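Local coordinates for protein ADP-ribosylglycohydrolase (Thermus thermophilus, PDB 2YZV) that belongs to the all-helical ADP-ribosylglycohydrolase family and binds two magnesium ions through aspartate and threonine side chains, at residues L31-F36 with V246-D251; W211-E216 with A228-A233; E38-K43 with G241-V246. One frame throughout, in Å; residues are numbered along the deposited sequence.

Contact 1. Residues L31-F36 with V246-D251; sequences LPKGTF and VNLGGD. With MG (magnesium ion), chain B.
With chi1 at 57°, F36 holds its CG between its own backbone N and carbonyl carbon, and this turns the ring toward N247 and G249, while K33, CG anti to the backbone N and its chain extended, runs alongside L248. The carboxamide of N247 comes to the edge of the F36 ring: OD1 lies 3.3 Å from F36 CE1, near the ring plane, and the two planes are only 20° apart. A ring edge, carrying weakly positive C-H groups, suits a carbonyl oxygen. That same OD1 accepts a bond from V39 N and one from a water held also by F36 O, while N247 ND2 reaches R243 O. The K33 methylenes pack along L248, with K33 CE 3.9 Å from L248 CD2, and K33 NZ is hydrogen-bonded to P214 O, outside the two segments. The backbones join where G250 N donates to L31 O at 2.8 Å (N-H...O 159°). G249 suits its place: its phi is positive, and its CA makes a C-H...O contact with L31 O at 3.3 Å, with no side chain between. D251 OD1 binds a magnesium ion at 2.3 Å, together with D253 and T254. One backbone hydrogen bond, a C-H...O contact, an aromatic edge and two waters (G34 N to N247 O, F36 O to N247 OD1) thus tie the 31-36 loop to residues just before the metal ligand D251.

Contact 2. Residues W211-E216 with A228-A233; sequences WEAPEE and ALWAFA
W230 presents one face of its indole to the backbone of A213 and the ring of P214, which overlap its two rings in turn. A213 CA sits over the five-membered ring, 3.5 Å from its centroid and 20° off the ring normal, and P214 CD lies over the six-membered ring at 4.0 Å from the centroid. Both are CH-pi contacts, and each carbon is displaced toward the rim. The residue types fit: alanine is small enough to let its backbone settle on the indole, and the CD of proline, bonded to a backbone nitrogen, carries somewhat polarised hydrogens that suit a pi face. The methyl of A213 reaches on toward the nitrogen-bearing side of the indole, with CB 3.5 Å from W230 CE2. In W230, CG stands anti to the backbone N (chi1 164°), which carries the indole from helix 221-234 out beneath the passing loop. At the edge of the indole, in its plane, a water accepts from W230 NE1 at 3.2 Å and donates to W211 O, so the polar N-H is linked to the loop backbone through solvent; W211 O also receives a bond from R234. One helical turn beyond W230, the methyl of A233 meets the other tryptophan, with W211 CZ3 3.7 Å from A233 CB, and L188 of helix 184-189 touches both residues. On the loop itself, A213 N donates to E212 OE2, which it meets from above the carboxylate plane. The join is therefore mainly apolar and aromatic, made of C-H groups laid on a pi surface, with one water serving the indole N-H and a backbone carbonyl at a contact lying on the protein surface.

Contact 3. Residues E38-K43 with G241-V246; sequences EVREMK and GMRLAV
An irregular loop, 38-43, passes the last turns of helix 238-246, its backbone nearest at R40 and R243, whose CA atoms lie 6.2 Å apart. R243, extended from CG to NE, reaches across to the loop and gives NH2 to R40 O at 3.1 Å; the oxygen lies in the guanidinium plane, and a weak second bond from NE helps fix the group's rotation. E41 OE2 forms a salt bridge with the same NH2 at 2.8 Å, its carboxylate turned 84° from the guanidinium, and E239, outside the two segments, forms another with that NH2. R40, bent at chi3 (63°), lays its guanidinium over that of R243, the planes 42° apart and R243 CZ 3.3 Å above the R40 plane. E38 OE1 forms a salt bridge with R40 NH1 at 3.0 Å; separately, a water accepts from R243 NH2 and, weakly, from R40 NH2. Arginine suits both places, since its flat group can lie across another guanidinium while its N-H groups reach acceptors. Further along the helix, V39 CB meets V246 CG2 loosely, at 4.4 Å. R243 is thus gripped by a backbone carbonyl and by acids, with E41 shared with R275; the many ion pairs probably offset the crowding of arginines.

Overall arrangement
The second segments of the three contacts follow one another from helix 221-234 through helix 238-246 to the loop after it, while 31-36 and 38-43 belong to the loop between helices 4-26 and 57-72. Contacts 1 and 3 share V246, their centres about 10 Å apart, and N247 OD1 packs 3.3 Å from E38 CA. Contact 2 lies about 13 Å from contact 1, centre to centre; K33 CB comes 3.4 Å from E215 O, and L248 CD2 packs on W230 CZ3. Contacts 2 and 3, about 14 Å apart by centres, meet where consecutive helices pack A231 against A245. Only contact 1 contains a magnesium ligand, D251; the V246 side chain of contact 3 lies about 11 Å from a magnesium ion.

Contact 1. Residues L31-F36 with V246-D251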
ATOM      1  N   LEU A  31      17.580  -2.096  -7.608  1.00 14.02           N
ATOM      2  CA  LEU A  31      18.788  -2.874  -7.348  1.00 14.37           C
ATOM      3  C   LEU A  31      18.464  -4.352  -7.221  1.00 14.90           C
ATOM      4  O   LEU A  31      17.497  -4.727  -6.565  1.00 14.52           O
ATOM      5  CB  LEU A  31      19.469  -2.413  -6.060  1.00 14.96           C
ATOM      6  CG  LEU A  31      19.884  -0.946  -5.939  1.00 15.96           C
ATOM      7  CD1 LEU A  31      20.608  -0.742  -4.619  1.00 18.21           C
ATOM      8  CD2 LEU A  31      20.781  -0.552  -7.104  1.00 18.12           C
ATOM      9  N   PRO A  32      19.271  -5.215  -7.855  1.00 16.05           N
ATOM     10  CA  PRO A  32      19.014  -6.655  -7.766  1.00 15.81           C
ATOM     11  C   PRO A  32      19.288  -7.154  -6.352  1.00 15.07           C
ATOM     12  O   PRO A  32      20.218  -6.689  -5.687  1.00 15.01           O
ATOM     13  CB  PRO A  32      19.991  -7.245  -8.781  1.00 15.82           C
ATOM     14  CG  PRO A  32      20.135  -6.155  -9.783  1.00 17.54           C
ATOM     15  CD  PRO A  32      20.257  -4.929  -8.910  1.00 16.71           C
ATOM     16  N   LYS A  33      18.475  -8.098  -5.893  1.00 13.76           N
ATOM     17  CA  LYS A  33      18.636  -8.657  -4.557  1.00 14.14           C
ATOM     18  C   LYS A  33      20.044  -9.206  -4.334  1.00 14.95           C
ATOM     19  O   LYS A  33      20.650  -9.775  -5.241  1.00 16.89           O
ATOM     20  CB  LYS A  33      17.609  -9.773  -4.336  1.00 13.54           C
ATOM     21  CG  LYS A  33      17.658 -10.408  -2.958  1.00 14.71           C
ATOM     22  CD  LYS A  33      16.631 -11.527  -2.824  1.00 17.99           C
ATOM     23  CE  LYS A  33      16.666 -12.137  -1.432  1.00 20.27           C
ATOM     24  NZ  LYS A  33      15.732 -13.294  -1.303  1.00 19.07           N
ATOM     25  N   GLY A  34      20.560  -9.014  -3.123  1.00 16.00           N
ATOM     26  CA  GLY A  34      21.876  -9.519  -2.772  1.00 17.27           C
ATOM     27  C   GLY A  34      23.088  -8.868  -3.412  1.00 19.23           C
ATOM     28  O   GLY A  34      24.179  -9.436  -3.364  1.00 20.01           O
ATOM     29  N   THR A  35      22.919  -7.691  -4.006  1.00 18.69           N
ATOM     30  CA  THR A  35      24.046  -7.006  -4.636  1.00 20.81           C
ATOM     31  C   THR A  35      24.405  -5.732  -3.880  1.00 21.20           C
ATOM     32  O   THR A  35      25.288  -4.978  -4.298  1.00 22.92           O
ATOM     33  CB  THR A  35      23.739  -6.621  -6.102  1.00 18.92           C
ATOM     34  OG1 THR A  35      22.661  -5.680  -6.133  1.00 19.75           O
ATOM     35  CG2 THR A  35      23.357  -7.849  -6.916  1.00 18.94           C
ATOM     36  N   PHE A  36      23.723  -5.495  -2.764  1.00 20.26           N
ATOM     37  CA  PHE A  36      23.960  -4.300  -1.962  1.00 19.81           C
ATOM     38  C   PHE A  36      23.886  -4.606  -0.468  1.00 20.73           C
ATOM     39  O   PHE A  36      23.195  -5.536  -0.046  1.00 20.10           O
ATOM     40  CB  PHE A  36      22.931  -3.228  -2.331  1.00 17.84           C
ATOM     41  CG  PHE A  36      21.505  -3.676  -2.156  1.00 17.19           C
ATOM     42  CD1 PHE A  36      20.861  -3.533  -0.931  1.00 16.81           C
ATOM     43  CD2 PHE A  36      20.817  -4.268  -3.212  1.00 15.62           C
ATOM     44  CE1 PHE A  36      19.550  -3.975  -0.758  1.00 18.13           C
ATOM     45  CE2 PHE A  36      19.508  -4.714  -3.053  1.00 17.64           C
ATOM     46  CZ  PHE A  36      18.871  -4.568  -1.823  1.00 17.94           C
ATOM     47  N   VAL A 246      12.350  -4.548   2.047  1.00 10.42           N
ATOM     48  CA  VAL A 246      13.122  -3.662   1.191  1.00 11.10           C
ATOM     49  C   VAL A 246      14.415  -4.264   0.672  1.00 11.47           C
ATOM     50  O   VAL A 246      14.866  -3.902  -0.410  1.00 10.54           O
ATOM     51  CB  VAL A 246      13.412  -2.302   1.877  1.00 12.61           C
ATOM     52  CG1 VAL A 246      12.098  -1.628   2.250  1.00 13.55           C
ATOM     53  CG2 VAL A 246      14.296  -2.491   3.090  1.00 14.06           C
ATOM     54  N   ASN A 247      15.000  -5.202   1.410  1.00 11.07           N
ATOM     55  CA  ASN A 247      16.240  -5.802   0.951  1.00 11.17           C
ATOM     56  C   ASN A 247      16.078  -6.809  -0.181  1.00 11.58           C
ATOM     57  O   ASN A 247      17.048  -7.434  -0.613  1.00 13.70           O
ATOM     58  CB  ASN A 247      17.012  -6.381   2.137  1.00 12.45           C
ATOM     59  CG  ASN A 247      17.781  -5.308   2.883  1.00 13.80           C
ATOM     60  OD1 ASN A 247      18.782  -4.782   2.379  1.00 13.34           O
ATOM     61  ND2 ASN A 247      17.305  -4.949   4.070  1.00 13.46           N
ATOM     62  N   LEU A 248      14.849  -6.954  -0.671  1.00 11.37           N
ATOM     63  CA  LEU A 248      14.590  -7.827  -1.809  1.00 12.03           C
ATOM     64  C   LEU A 248      14.992  -7.027  -3.042  1.00 12.68           C
ATOM     65  O   LEU A 248      15.159  -7.574  -4.128  1.00 12.48           O
ATOM     66  CB  LEU A 248      13.105  -8.163  -1.916  1.00 12.60           C
ATOM     67  CG  LEU A 248      12.503  -9.083  -0.860  1.00 12.21           C
ATOM     68  CD1 LEU A 248      11.005  -9.164  -1.088  1.00 10.84           C
ATOM     69  CD2 LEU A 248      13.136 -10.466  -0.937  1.00 12.94           C
ATOM     70  N   GLY A 249      15.141  -5.718  -2.858  1.00 12.65           N
ATOM     71  CA  GLY A 249      15.506  -4.856  -3.966  1.00 13.17           C
ATOM     72  C   GLY A 249      14.370  -4.746  -4.968  1.00 13.65           C
ATOM     73  O   GLY A 249      13.200  -4.908  -4.614  1.00 13.44           O
ATOM     74  N   GLY A 250      14.709  -4.479  -6.225  1.00 13.83           N
ATOM     75  CA  GLY A 250      13.684  -4.348  -7.246  1.00 14.50           C
ATOM     76  C   GLY A 250      12.751  -3.188  -6.943  1.00 12.54           C
ATOM     77  O   GLY A 250      13.205  -2.083  -6.644  1.00 14.18           O
ATOM     78  N   ASP A 251      11.446  -3.436  -7.008  1.00 12.59           N
ATOM     79  CA  ASP A 251      10.456  -2.396  -6.740  1.00 13.83           C
ATOM     80  C   ASP A 251      10.268  -2.327  -5.229  1.00 12.23           C
ATOM     81  O   ASP A 251       9.162  -2.483  -4.708  1.00 11.76           O
ATOM     82  CB  ASP A 251       9.138  -2.747  -7.439  1.00 16.12           C
ATOM     83  CG  ASP A 251       8.250  -1.536  -7.648  1.00 21.78           C
ATOM     84  OD1 ASP A 251       8.792  -0.422  -7.825  1.00 25.38           O
ATOM     85  OD2 ASP A 251       7.013  -1.697  -7.660  1.00 24.96           O
TER
HETATM   86 MG    MG B 501       7.569   1.345  -7.041  1.00 18.38          MG
HETATM   87  O   HOH W   1      19.592  -7.984  -0.711  1.00 15.71           O
HETATM   88  O   HOH W   2      20.893  -6.302   1.108  1.00 16.13           O

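Contact 2. Residues W211-E216 with A228-A233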
ATOM      1  N   TRP A 211       5.024 -18.129   1.212  1.00 11.09           N
ATOM      2  CA  TRP A 211       5.891 -18.696   2.246  1.00 10.74           C
ATOM      3  C   TRP A 211       7.349 -18.756   1.782  1.00 13.08           C
ATOM      4  O   TRP A 211       8.269 -18.852   2.602  1.00 12.89           O
ATOM      5  CB  TRP A 211       5.416 -20.102   2.644  1.00 11.28           C
ATOM      6  CG  TRP A 211       4.043 -20.156   3.290  1.00 12.14           C
ATOM      7  CD1 TRP A 211       2.948 -20.824   2.820  1.00 12.07           C
ATOM      8  CD2 TRP A 211       3.650 -19.577   4.544  1.00 12.43           C
ATOM      9  NE1 TRP A 211       1.901 -20.703   3.703  1.00 13.02           N
ATOM     10  CE2 TRP A 211       2.303 -19.944   4.770  1.00 12.49           C
ATOM     11  CE3 TRP A 211       4.305 -18.787   5.502  1.00 12.57           C
ATOM     12  CZ2 TRP A 211       1.597 -19.549   5.915  1.00 11.91           C
ATOM     13  CZ3 TRP A 211       3.599 -18.395   6.646  1.00 13.38           C
ATOM     14  CH2 TRP A 211       2.260 -18.779   6.838  1.00 12.87           C
ATOM     15  N   GLU A 212       7.560 -18.699   0.472  1.00 11.71           N
ATOM     16  CA  GLU A 212       8.915 -18.741  -0.064  1.00 13.07           C
ATOM     17  C   GLU A 212       9.427 -17.329  -0.305  1.00 14.31           C
ATOM     18  O   GLU A 212       8.683 -16.463  -0.761  1.00 15.20           O
ATOM     19  CB  GLU A 212       8.953 -19.519  -1.377  1.00 13.52           C
ATOM     20  CG  GLU A 212      10.357 -19.695  -1.917  1.00 16.01           C
ATOM     21  CD  GLU A 212      11.246 -20.455  -0.951  1.00 18.01           C
ATOM     22  OE1 GLU A 212      11.007 -21.666  -0.759  1.00 19.62           O
ATOM     23  OE2 GLU A 212      12.170 -19.838  -0.379  1.00 18.96           O
ATOM     24  N   ALA A 213      10.700 -17.101   0.001  1.00 14.38           N
ATOM     25  CA  ALA A 213      11.301 -15.785  -0.193  1.00 13.68           C
ATOM     26  C   ALA A 213      11.399 -15.464  -1.679  1.00 14.72           C
ATOM     27  O   ALA A 213      11.812 -16.306  -2.479  1.00 15.63           O
ATOM     28  CB  ALA A 213      12.692 -15.745   0.437  1.00 14.93           C
ATOM     29  N   PRO A 214      11.000 -14.245  -2.074  1.00 13.98           N
ATOM     30  CA  PRO A 214      11.061 -13.836  -3.480  1.00 14.65           C
ATOM     31  C   PRO A 214      12.515 -13.661  -3.915  1.00 15.24           C
ATOM     32  O   PRO A 214      13.390 -13.426  -3.080  1.00 16.60           O
ATOM     33  CB  PRO A 214      10.317 -12.500  -3.489  1.00 16.15           C
ATOM     34  CG  PRO A 214       9.399 -12.600  -2.312  1.00 15.18           C
ATOM     35  CD  PRO A 214      10.279 -13.242  -1.274  1.00 13.18           C
ATOM     36  N   GLU A 215      12.765 -13.773  -5.215  1.00 16.78           N
ATOM     37  CA  GLU A 215      14.112 -13.599  -5.747  1.00 20.10           C
ATOM     38  C   GLU A 215      14.383 -12.114  -5.977  1.00 19.30           C
ATOM     39  O   GLU A 215      15.523 -11.710  -6.216  1.00 19.50           O
ATOM     40  CB  GLU A 215      14.274 -14.364  -7.062  1.00 23.14           C
ATOM     41  CG  GLU A 215      14.191 -15.877  -6.920  1.00 29.64           C
ATOM     42  CD  GLU A 215      15.304 -16.456  -6.063  1.00 31.86           C
ATOM     43  OE1 GLU A 215      15.366 -17.697  -5.937  1.00 35.16           O
ATOM     44  OE2 GLU A 215      16.116 -15.680  -5.514  1.00 34.92           O
ATOM     45  N   GLU A 216      13.323 -11.311  -5.919  1.00 18.47           N
ATOM     46  CA  GLU A 216      13.425  -9.864  -6.091  1.00 20.06           C
ATOM     47  C   GLU A 216      12.100  -9.217  -5.704  1.00 19.04           C
ATOM     48  O   GLU A 216      11.115  -9.916  -5.480  1.00 18.97           O
ATOM     49  CB  GLU A 216      13.763  -9.502  -7.542  1.00 24.66           C
ATOM     50  CG  GLU A 216      12.571  -9.411  -8.485  1.00 31.62           C
ATOM     51  CD  GLU A 216      11.976 -10.759  -8.841  1.00 35.10           C
ATOM     52  OE1 GLU A 216      10.988 -10.782  -9.608  1.00 38.99           O
ATOM     53  OE2 GLU A 216      12.492 -11.793  -8.363  1.00 38.72           O
ATOM     54  N   ALA A 228       5.193  -8.890   0.173  1.00  7.94           N
ATOM     55  CA  ALA A 228       4.821  -8.218   1.409  1.00  9.04           C
ATOM     56  C   ALA A 228       4.352  -9.251   2.428  1.00  8.78           C
ATOM     57  O   ALA A 228       4.689  -9.168   3.608  1.00  9.12           O
ATOM     58  CB  ALA A 228       3.713  -7.199   1.141  1.00  9.63           C
ATOM     59  N   LEU A 229       3.580 -10.233   1.967  1.00  9.42           N
ATOM     60  CA  LEU A 229       3.085 -11.275   2.858  1.00  9.34           C
ATOM     61  C   LEU A 229       4.238 -12.121   3.400  1.00  9.09           C
ATOM     62  O   LEU A 229       4.217 -12.542   4.553  1.00  9.01           O
ATOM     63  CB  LEU A 229       2.067 -12.161   2.134  1.00  9.10           C
ATOM     64  CG  LEU A 229       0.696 -11.519   1.909  1.00  9.76           C
ATOM     65  CD1 LEU A 229      -0.164 -12.428   1.044  1.00  9.52           C
ATOM     66  CD2 LEU A 229       0.018 -11.270   3.256  1.00 12.38           C
ATOM     67  N   TRP A 230       5.242 -12.372   2.567  1.00 10.13           N
ATOM     68  CA  TRP A 230       6.399 -13.147   2.998  1.00  9.54           C
ATOM     69  C   TRP A 230       7.138 -12.400   4.109  1.00  8.87           C
ATOM     70  O   TRP A 230       7.479 -12.975   5.140  1.00  8.33           O
ATOM     71  CB  TRP A 230       7.346 -13.368   1.816  1.00  8.97           C
ATOM     72  CG  TRP A 230       8.711 -13.814   2.219  1.00 10.35           C
ATOM     73  CD1 TRP A 230       9.088 -15.070   2.608  1.00 11.88           C
ATOM     74  CD2 TRP A 230       9.881 -12.995   2.312  1.00 11.99           C
ATOM     75  NE1 TRP A 230      10.423 -15.081   2.939  1.00 13.26           N
ATOM     76  CE2 TRP A 230      10.935 -13.820   2.767  1.00 12.01           C
ATOM     77  CE3 TRP A 230      10.142 -11.641   2.057  1.00 11.75           C
ATOM     78  CZ2 TRP A 230      12.234 -13.335   2.974  1.00 12.56           C
ATOM     79  CZ3 TRP A 230      11.435 -11.157   2.261  1.00 12.97           C
ATOM     80  CH2 TRP A 230      12.462 -12.006   2.717  1.00 13.77           C
ATOM     81  N   ALA A 231       7.383 -11.111   3.892  1.00  8.90           N
ATOM     82  CA  ALA A 231       8.092 -10.296   4.874  1.00  9.24           C
ATOM     83  C   ALA A 231       7.307 -10.221   6.175  1.00  9.50           C
ATOM     84  O   ALA A 231       7.882 -10.219   7.264  1.00 10.30           O
ATOM     85  CB  ALA A 231       8.328  -8.891   4.316  1.00  8.75           C
ATOM     86  N   PHE A 232       5.985 -10.159   6.055  1.00  9.77           N
ATOM     87  CA  PHE A 232       5.124 -10.092   7.228  1.00  8.64           C
ATOM     88  C   PHE A 232       5.183 -11.422   7.983  1.00 10.78           C
ATOM     89  O   PHE A 232       5.262 -11.447   9.211  1.00 11.67           O
ATOM     90  CB  PHE A 232       3.685  -9.771   6.793  1.00  9.99           C
ATOM     91  CG  PHE A 232       2.706  -9.664   7.933  1.00  9.24           C
ATOM     92  CD1 PHE A 232       2.922  -8.771   8.980  1.00 11.67           C
ATOM     93  CD2 PHE A 232       1.547 -10.434   7.939  1.00 10.77           C
ATOM     94  CE1 PHE A 232       1.992  -8.646  10.018  1.00 10.81           C
ATOM     95  CE2 PHE A 232       0.611 -10.319   8.970  1.00 10.67           C
ATOM     96  CZ  PHE A 232       0.835  -9.421  10.013  1.00 10.23           C
ATOM     97  N   ALA A 233       5.169 -12.521   7.242  1.00  9.50           N
ATOM     98  CA  ALA A 233       5.215 -13.846   7.857  1.00 11.33           C
ATOM     99  C   ALA A 233       6.532 -14.121   8.581  1.00 12.36           C
ATOM    100  O   ALA A 233       6.540 -14.690   9.676  1.00 14.04           O
ATOM    101  CB  ALA A 233       4.977 -14.913   6.799  1.00 12.31           C
TER
HETATM  102  O   HOH W   3      10.857 -18.103   3.826  1.00 19.45           O

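Contact 3. Residues E38-K43 with G241-V246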
ATOM      1  N   GLU A  38      22.963  -4.623   3.470  1.00 19.81           N
ATOM      2  CA  GLU A  38      21.647  -4.564   4.092  1.00 19.51           C
ATOM      3  C   GLU A  38      21.217  -3.153   4.455  1.00 19.71           C
ATOM      4  O   GLU A  38      21.927  -2.429   5.160  1.00 20.37           O
ATOM      5  CB  GLU A  38      21.581  -5.425   5.358  1.00 19.46           C
ATOM      6  CG  GLU A  38      20.243  -5.272   6.085  1.00 20.35           C
ATOM      7  CD  GLU A  38      20.174  -6.026   7.398  1.00 23.24           C
ATOM      8  OE1 GLU A  38      21.165  -5.997   8.155  1.00 22.46           O
ATOM      9  OE2 GLU A  38      19.117  -6.631   7.678  1.00 23.75           O
ATOM     10  N   VAL A  39      20.046  -2.771   3.963  1.00 17.97           N
ATOM     11  CA  VAL A  39      19.475  -1.466   4.252  1.00 18.85           C
ATOM     12  C   VAL A  39      18.803  -1.599   5.614  1.00 18.56           C
ATOM     13  O   VAL A  39      18.003  -2.517   5.826  1.00 18.38           O
ATOM     14  CB  VAL A  39      18.411  -1.080   3.209  1.00 21.05           C
ATOM     15  CG1 VAL A  39      17.757   0.238   3.593  1.00 20.84           C
ATOM     16  CG2 VAL A  39      19.048  -0.981   1.840  1.00 21.80           C
ATOM     17  N   ARG A  40      19.125  -0.690   6.531  1.00 18.42           N
ATOM     18  CA  ARG A  40      18.559  -0.734   7.876  1.00 20.07           C
ATOM     19  C   ARG A  40      18.031   0.604   8.382  1.00 20.10           C
ATOM     20  O   ARG A  40      17.205   0.642   9.295  1.00 20.32           O
ATOM     21  CB  ARG A  40      19.612  -1.247   8.865  1.00 22.03           C
ATOM     22  CG  ARG A  40      20.189  -2.609   8.526  1.00 25.08           C
ATOM     23  CD  ARG A  40      21.374  -2.949   9.422  1.00 29.67           C
ATOM     24  NE  ARG A  40      21.011  -3.041  10.834  1.00 33.42           N
ATOM     25  CZ  ARG A  40      20.212  -3.971  11.348  1.00 34.68           C
ATOM     26  NH1 ARG A  40      19.680  -4.903  10.567  1.00 35.74           N
ATOM     27  NH2 ARG A  40      19.952  -3.976  12.649  1.00 35.55           N
ATOM     28  N   GLU A  41      18.500   1.704   7.805  1.00 18.81           N
ATOM     29  CA  GLU A  41      18.067   3.016   8.268  1.00 19.93           C
ATOM     30  C   GLU A  41      17.647   3.967   7.151  1.00 19.11           C
ATOM     31  O   GLU A  41      17.846   3.679   5.971  1.00 17.82           O
ATOM     32  CB  GLU A  41      19.184   3.668   9.089  1.00 23.57           C
ATOM     33  CG  GLU A  41      19.699   2.836  10.262  1.00 25.95           C
ATOM     34  CD  GLU A  41      18.593   2.362  11.185  1.00 27.95           C
ATOM     35  OE1 GLU A  41      17.604   3.100  11.365  1.00 28.72           O
ATOM     36  OE2 GLU A  41      18.718   1.252  11.747  1.00 28.80           O
ATOM     37  N   MET A  42      17.062   5.100   7.545  1.00 18.33           N
ATOM     38  CA  MET A  42      16.612   6.135   6.612  1.00 18.94           C
ATOM     39  C   MET A  42      17.793   6.988   6.167  1.00 20.23           C
ATOM     40  O   MET A  42      18.101   8.010   6.778  1.00 23.25           O
ATOM     41  CB  MET A  42      15.577   7.047   7.281  1.00 20.13           C
ATOM     42  CG  MET A  42      14.213   6.431   7.463  1.00 19.96           C
ATOM     43  SD  MET A  42      13.257   6.366   5.927  1.00 17.49           S
ATOM     44  CE  MET A  42      11.718   5.673   6.576  1.00 16.43           C
ATOM     45  N   LYS A  43      18.448   6.574   5.092  1.00 20.67           N
ATOM     46  CA  LYS A  43      19.604   7.304   4.592  1.00 21.74           C
ATOM     47  C   LYS A  43      19.295   8.111   3.340  1.00 20.85           C
ATOM     48  O   LYS A  43      20.084   8.963   2.929  1.00 22.51           O
ATOM     49  CB  LYS A  43      20.737   6.319   4.298  1.00 22.81           C
ATOM     50  CG  LYS A  43      21.310   5.622   5.527  1.00 27.35           C
ATOM     51  CD  LYS A  43      22.405   6.448   6.197  1.00 31.30           C
ATOM     52  CE  LYS A  43      21.886   7.764   6.758  1.00 33.36           C
ATOM     53  NZ  LYS A  43      22.977   8.578   7.366  1.00 34.77           N
ATOM     54  N   GLY A 241      10.523  -7.166   9.674  1.00 12.51           N
ATOM     55  CA  GLY A 241       9.793  -7.459   8.454  1.00 12.13           C
ATOM     56  C   GLY A 241      10.056  -6.408   7.390  1.00 10.14           C
ATOM     57  O   GLY A 241      10.185  -6.731   6.211  1.00 10.47           O
ATOM     58  N   MET A 242      10.141  -5.147   7.800  1.00  9.57           N
ATOM     59  CA  MET A 242      10.399  -4.072   6.846  1.00  8.27           C
ATOM     60  C   MET A 242      11.762  -4.239   6.185  1.00  8.86           C
ATOM     61  O   MET A 242      11.901  -4.046   4.974  1.00  8.55           O
ATOM     62  CB  MET A 242      10.325  -2.708   7.530  1.00  8.33           C
ATOM     63  CG  MET A 242      10.561  -1.535   6.578  1.00  8.62           C
ATOM     64  SD  MET A 242       9.351  -1.445   5.222  1.00 10.07           S
ATOM     65  CE  MET A 242       7.941  -0.780   6.097  1.00  9.50           C
ATOM     66  N   ARG A 243      12.774  -4.591   6.973  1.00 10.34           N
ATOM     67  CA  ARG A 243      14.102  -4.790   6.403  1.00 10.15           C
ATOM     68  C   ARG A 243      14.092  -5.968   5.431  1.00  9.87           C
ATOM     69  O   ARG A 243      14.753  -5.926   4.398  1.00 10.00           O
ATOM     70  CB  ARG A 243      15.137  -4.997   7.512  1.00 13.16           C
ATOM     71  CG  ARG A 243      15.497  -3.696   8.202  1.00 15.41           C
ATOM     72  CD  ARG A 243      16.347  -3.909   9.434  1.00 20.48           C
ATOM     73  NE  ARG A 243      16.714  -2.632  10.038  1.00 25.47           N
ATOM     74  CZ  ARG A 243      17.196  -2.498  11.269  1.00 28.03           C
ATOM     75  NH1 ARG A 243      17.364  -3.567  12.035  1.00 28.42           N
ATOM     76  NH2 ARG A 243      17.516  -1.296  11.729  1.00 28.55           N
ATOM     77  N   LEU A 244      13.338  -7.016   5.749  1.00 10.12           N
ATOM     78  CA  LEU A 244      13.263  -8.158   4.845  1.00 10.36           C
ATOM     79  C   LEU A 244      12.645  -7.715   3.526  1.00  9.82           C
ATOM     80  O   LEU A 244      13.123  -8.070   2.451  1.00 11.65           O
ATOM     81  CB  LEU A 244      12.408  -9.282   5.441  1.00 10.97           C
ATOM     82  CG  LEU A 244      13.010 -10.088   6.591  1.00 12.12           C
ATOM     83  CD1 LEU A 244      12.026 -11.184   6.991  1.00 13.16           C
ATOM     84  CD2 LEU A 244      14.337 -10.696   6.162  1.00 12.99           C
ATOM     85  N   ALA A 245      11.584  -6.922   3.617  1.00 10.11           N
ATOM     86  CA  ALA A 245      10.893  -6.457   2.423  1.00  9.68           C
ATOM     87  C   ALA A 245      11.738  -5.588   1.502  1.00 10.33           C
ATOM     88  O   ALA A 245      11.837  -5.857   0.305  1.00  9.95           O
ATOM     89  CB  ALA A 245       9.625  -5.701   2.817  1.00  9.48           C
ATOM     90  N   VAL A 246      12.350  -4.548   2.047  1.00 10.42           N
ATOM     91  CA  VAL A 246      13.122  -3.662   1.191  1.00 11.10           C
ATOM     92  C   VAL A 246      14.415  -4.264   0.672  1.00 11.47           C
ATOM     93  O   VAL A 246      14.866  -3.902  -0.410  1.00 10.54           O
ATOM     94  CB  VAL A 246      13.412  -2.302   1.877  1.00 12.61           C
ATOM     95  CG1 VAL A 246      12.098  -1.628   2.250  1.00 13.55           C
ATOM     96  CG2 VAL A 246      14.296  -2.491   3.090  1.00 14.06           C
TER
HETATM   97  O   HOH W   4      19.342  -1.741  14.008  1.00 43.13           O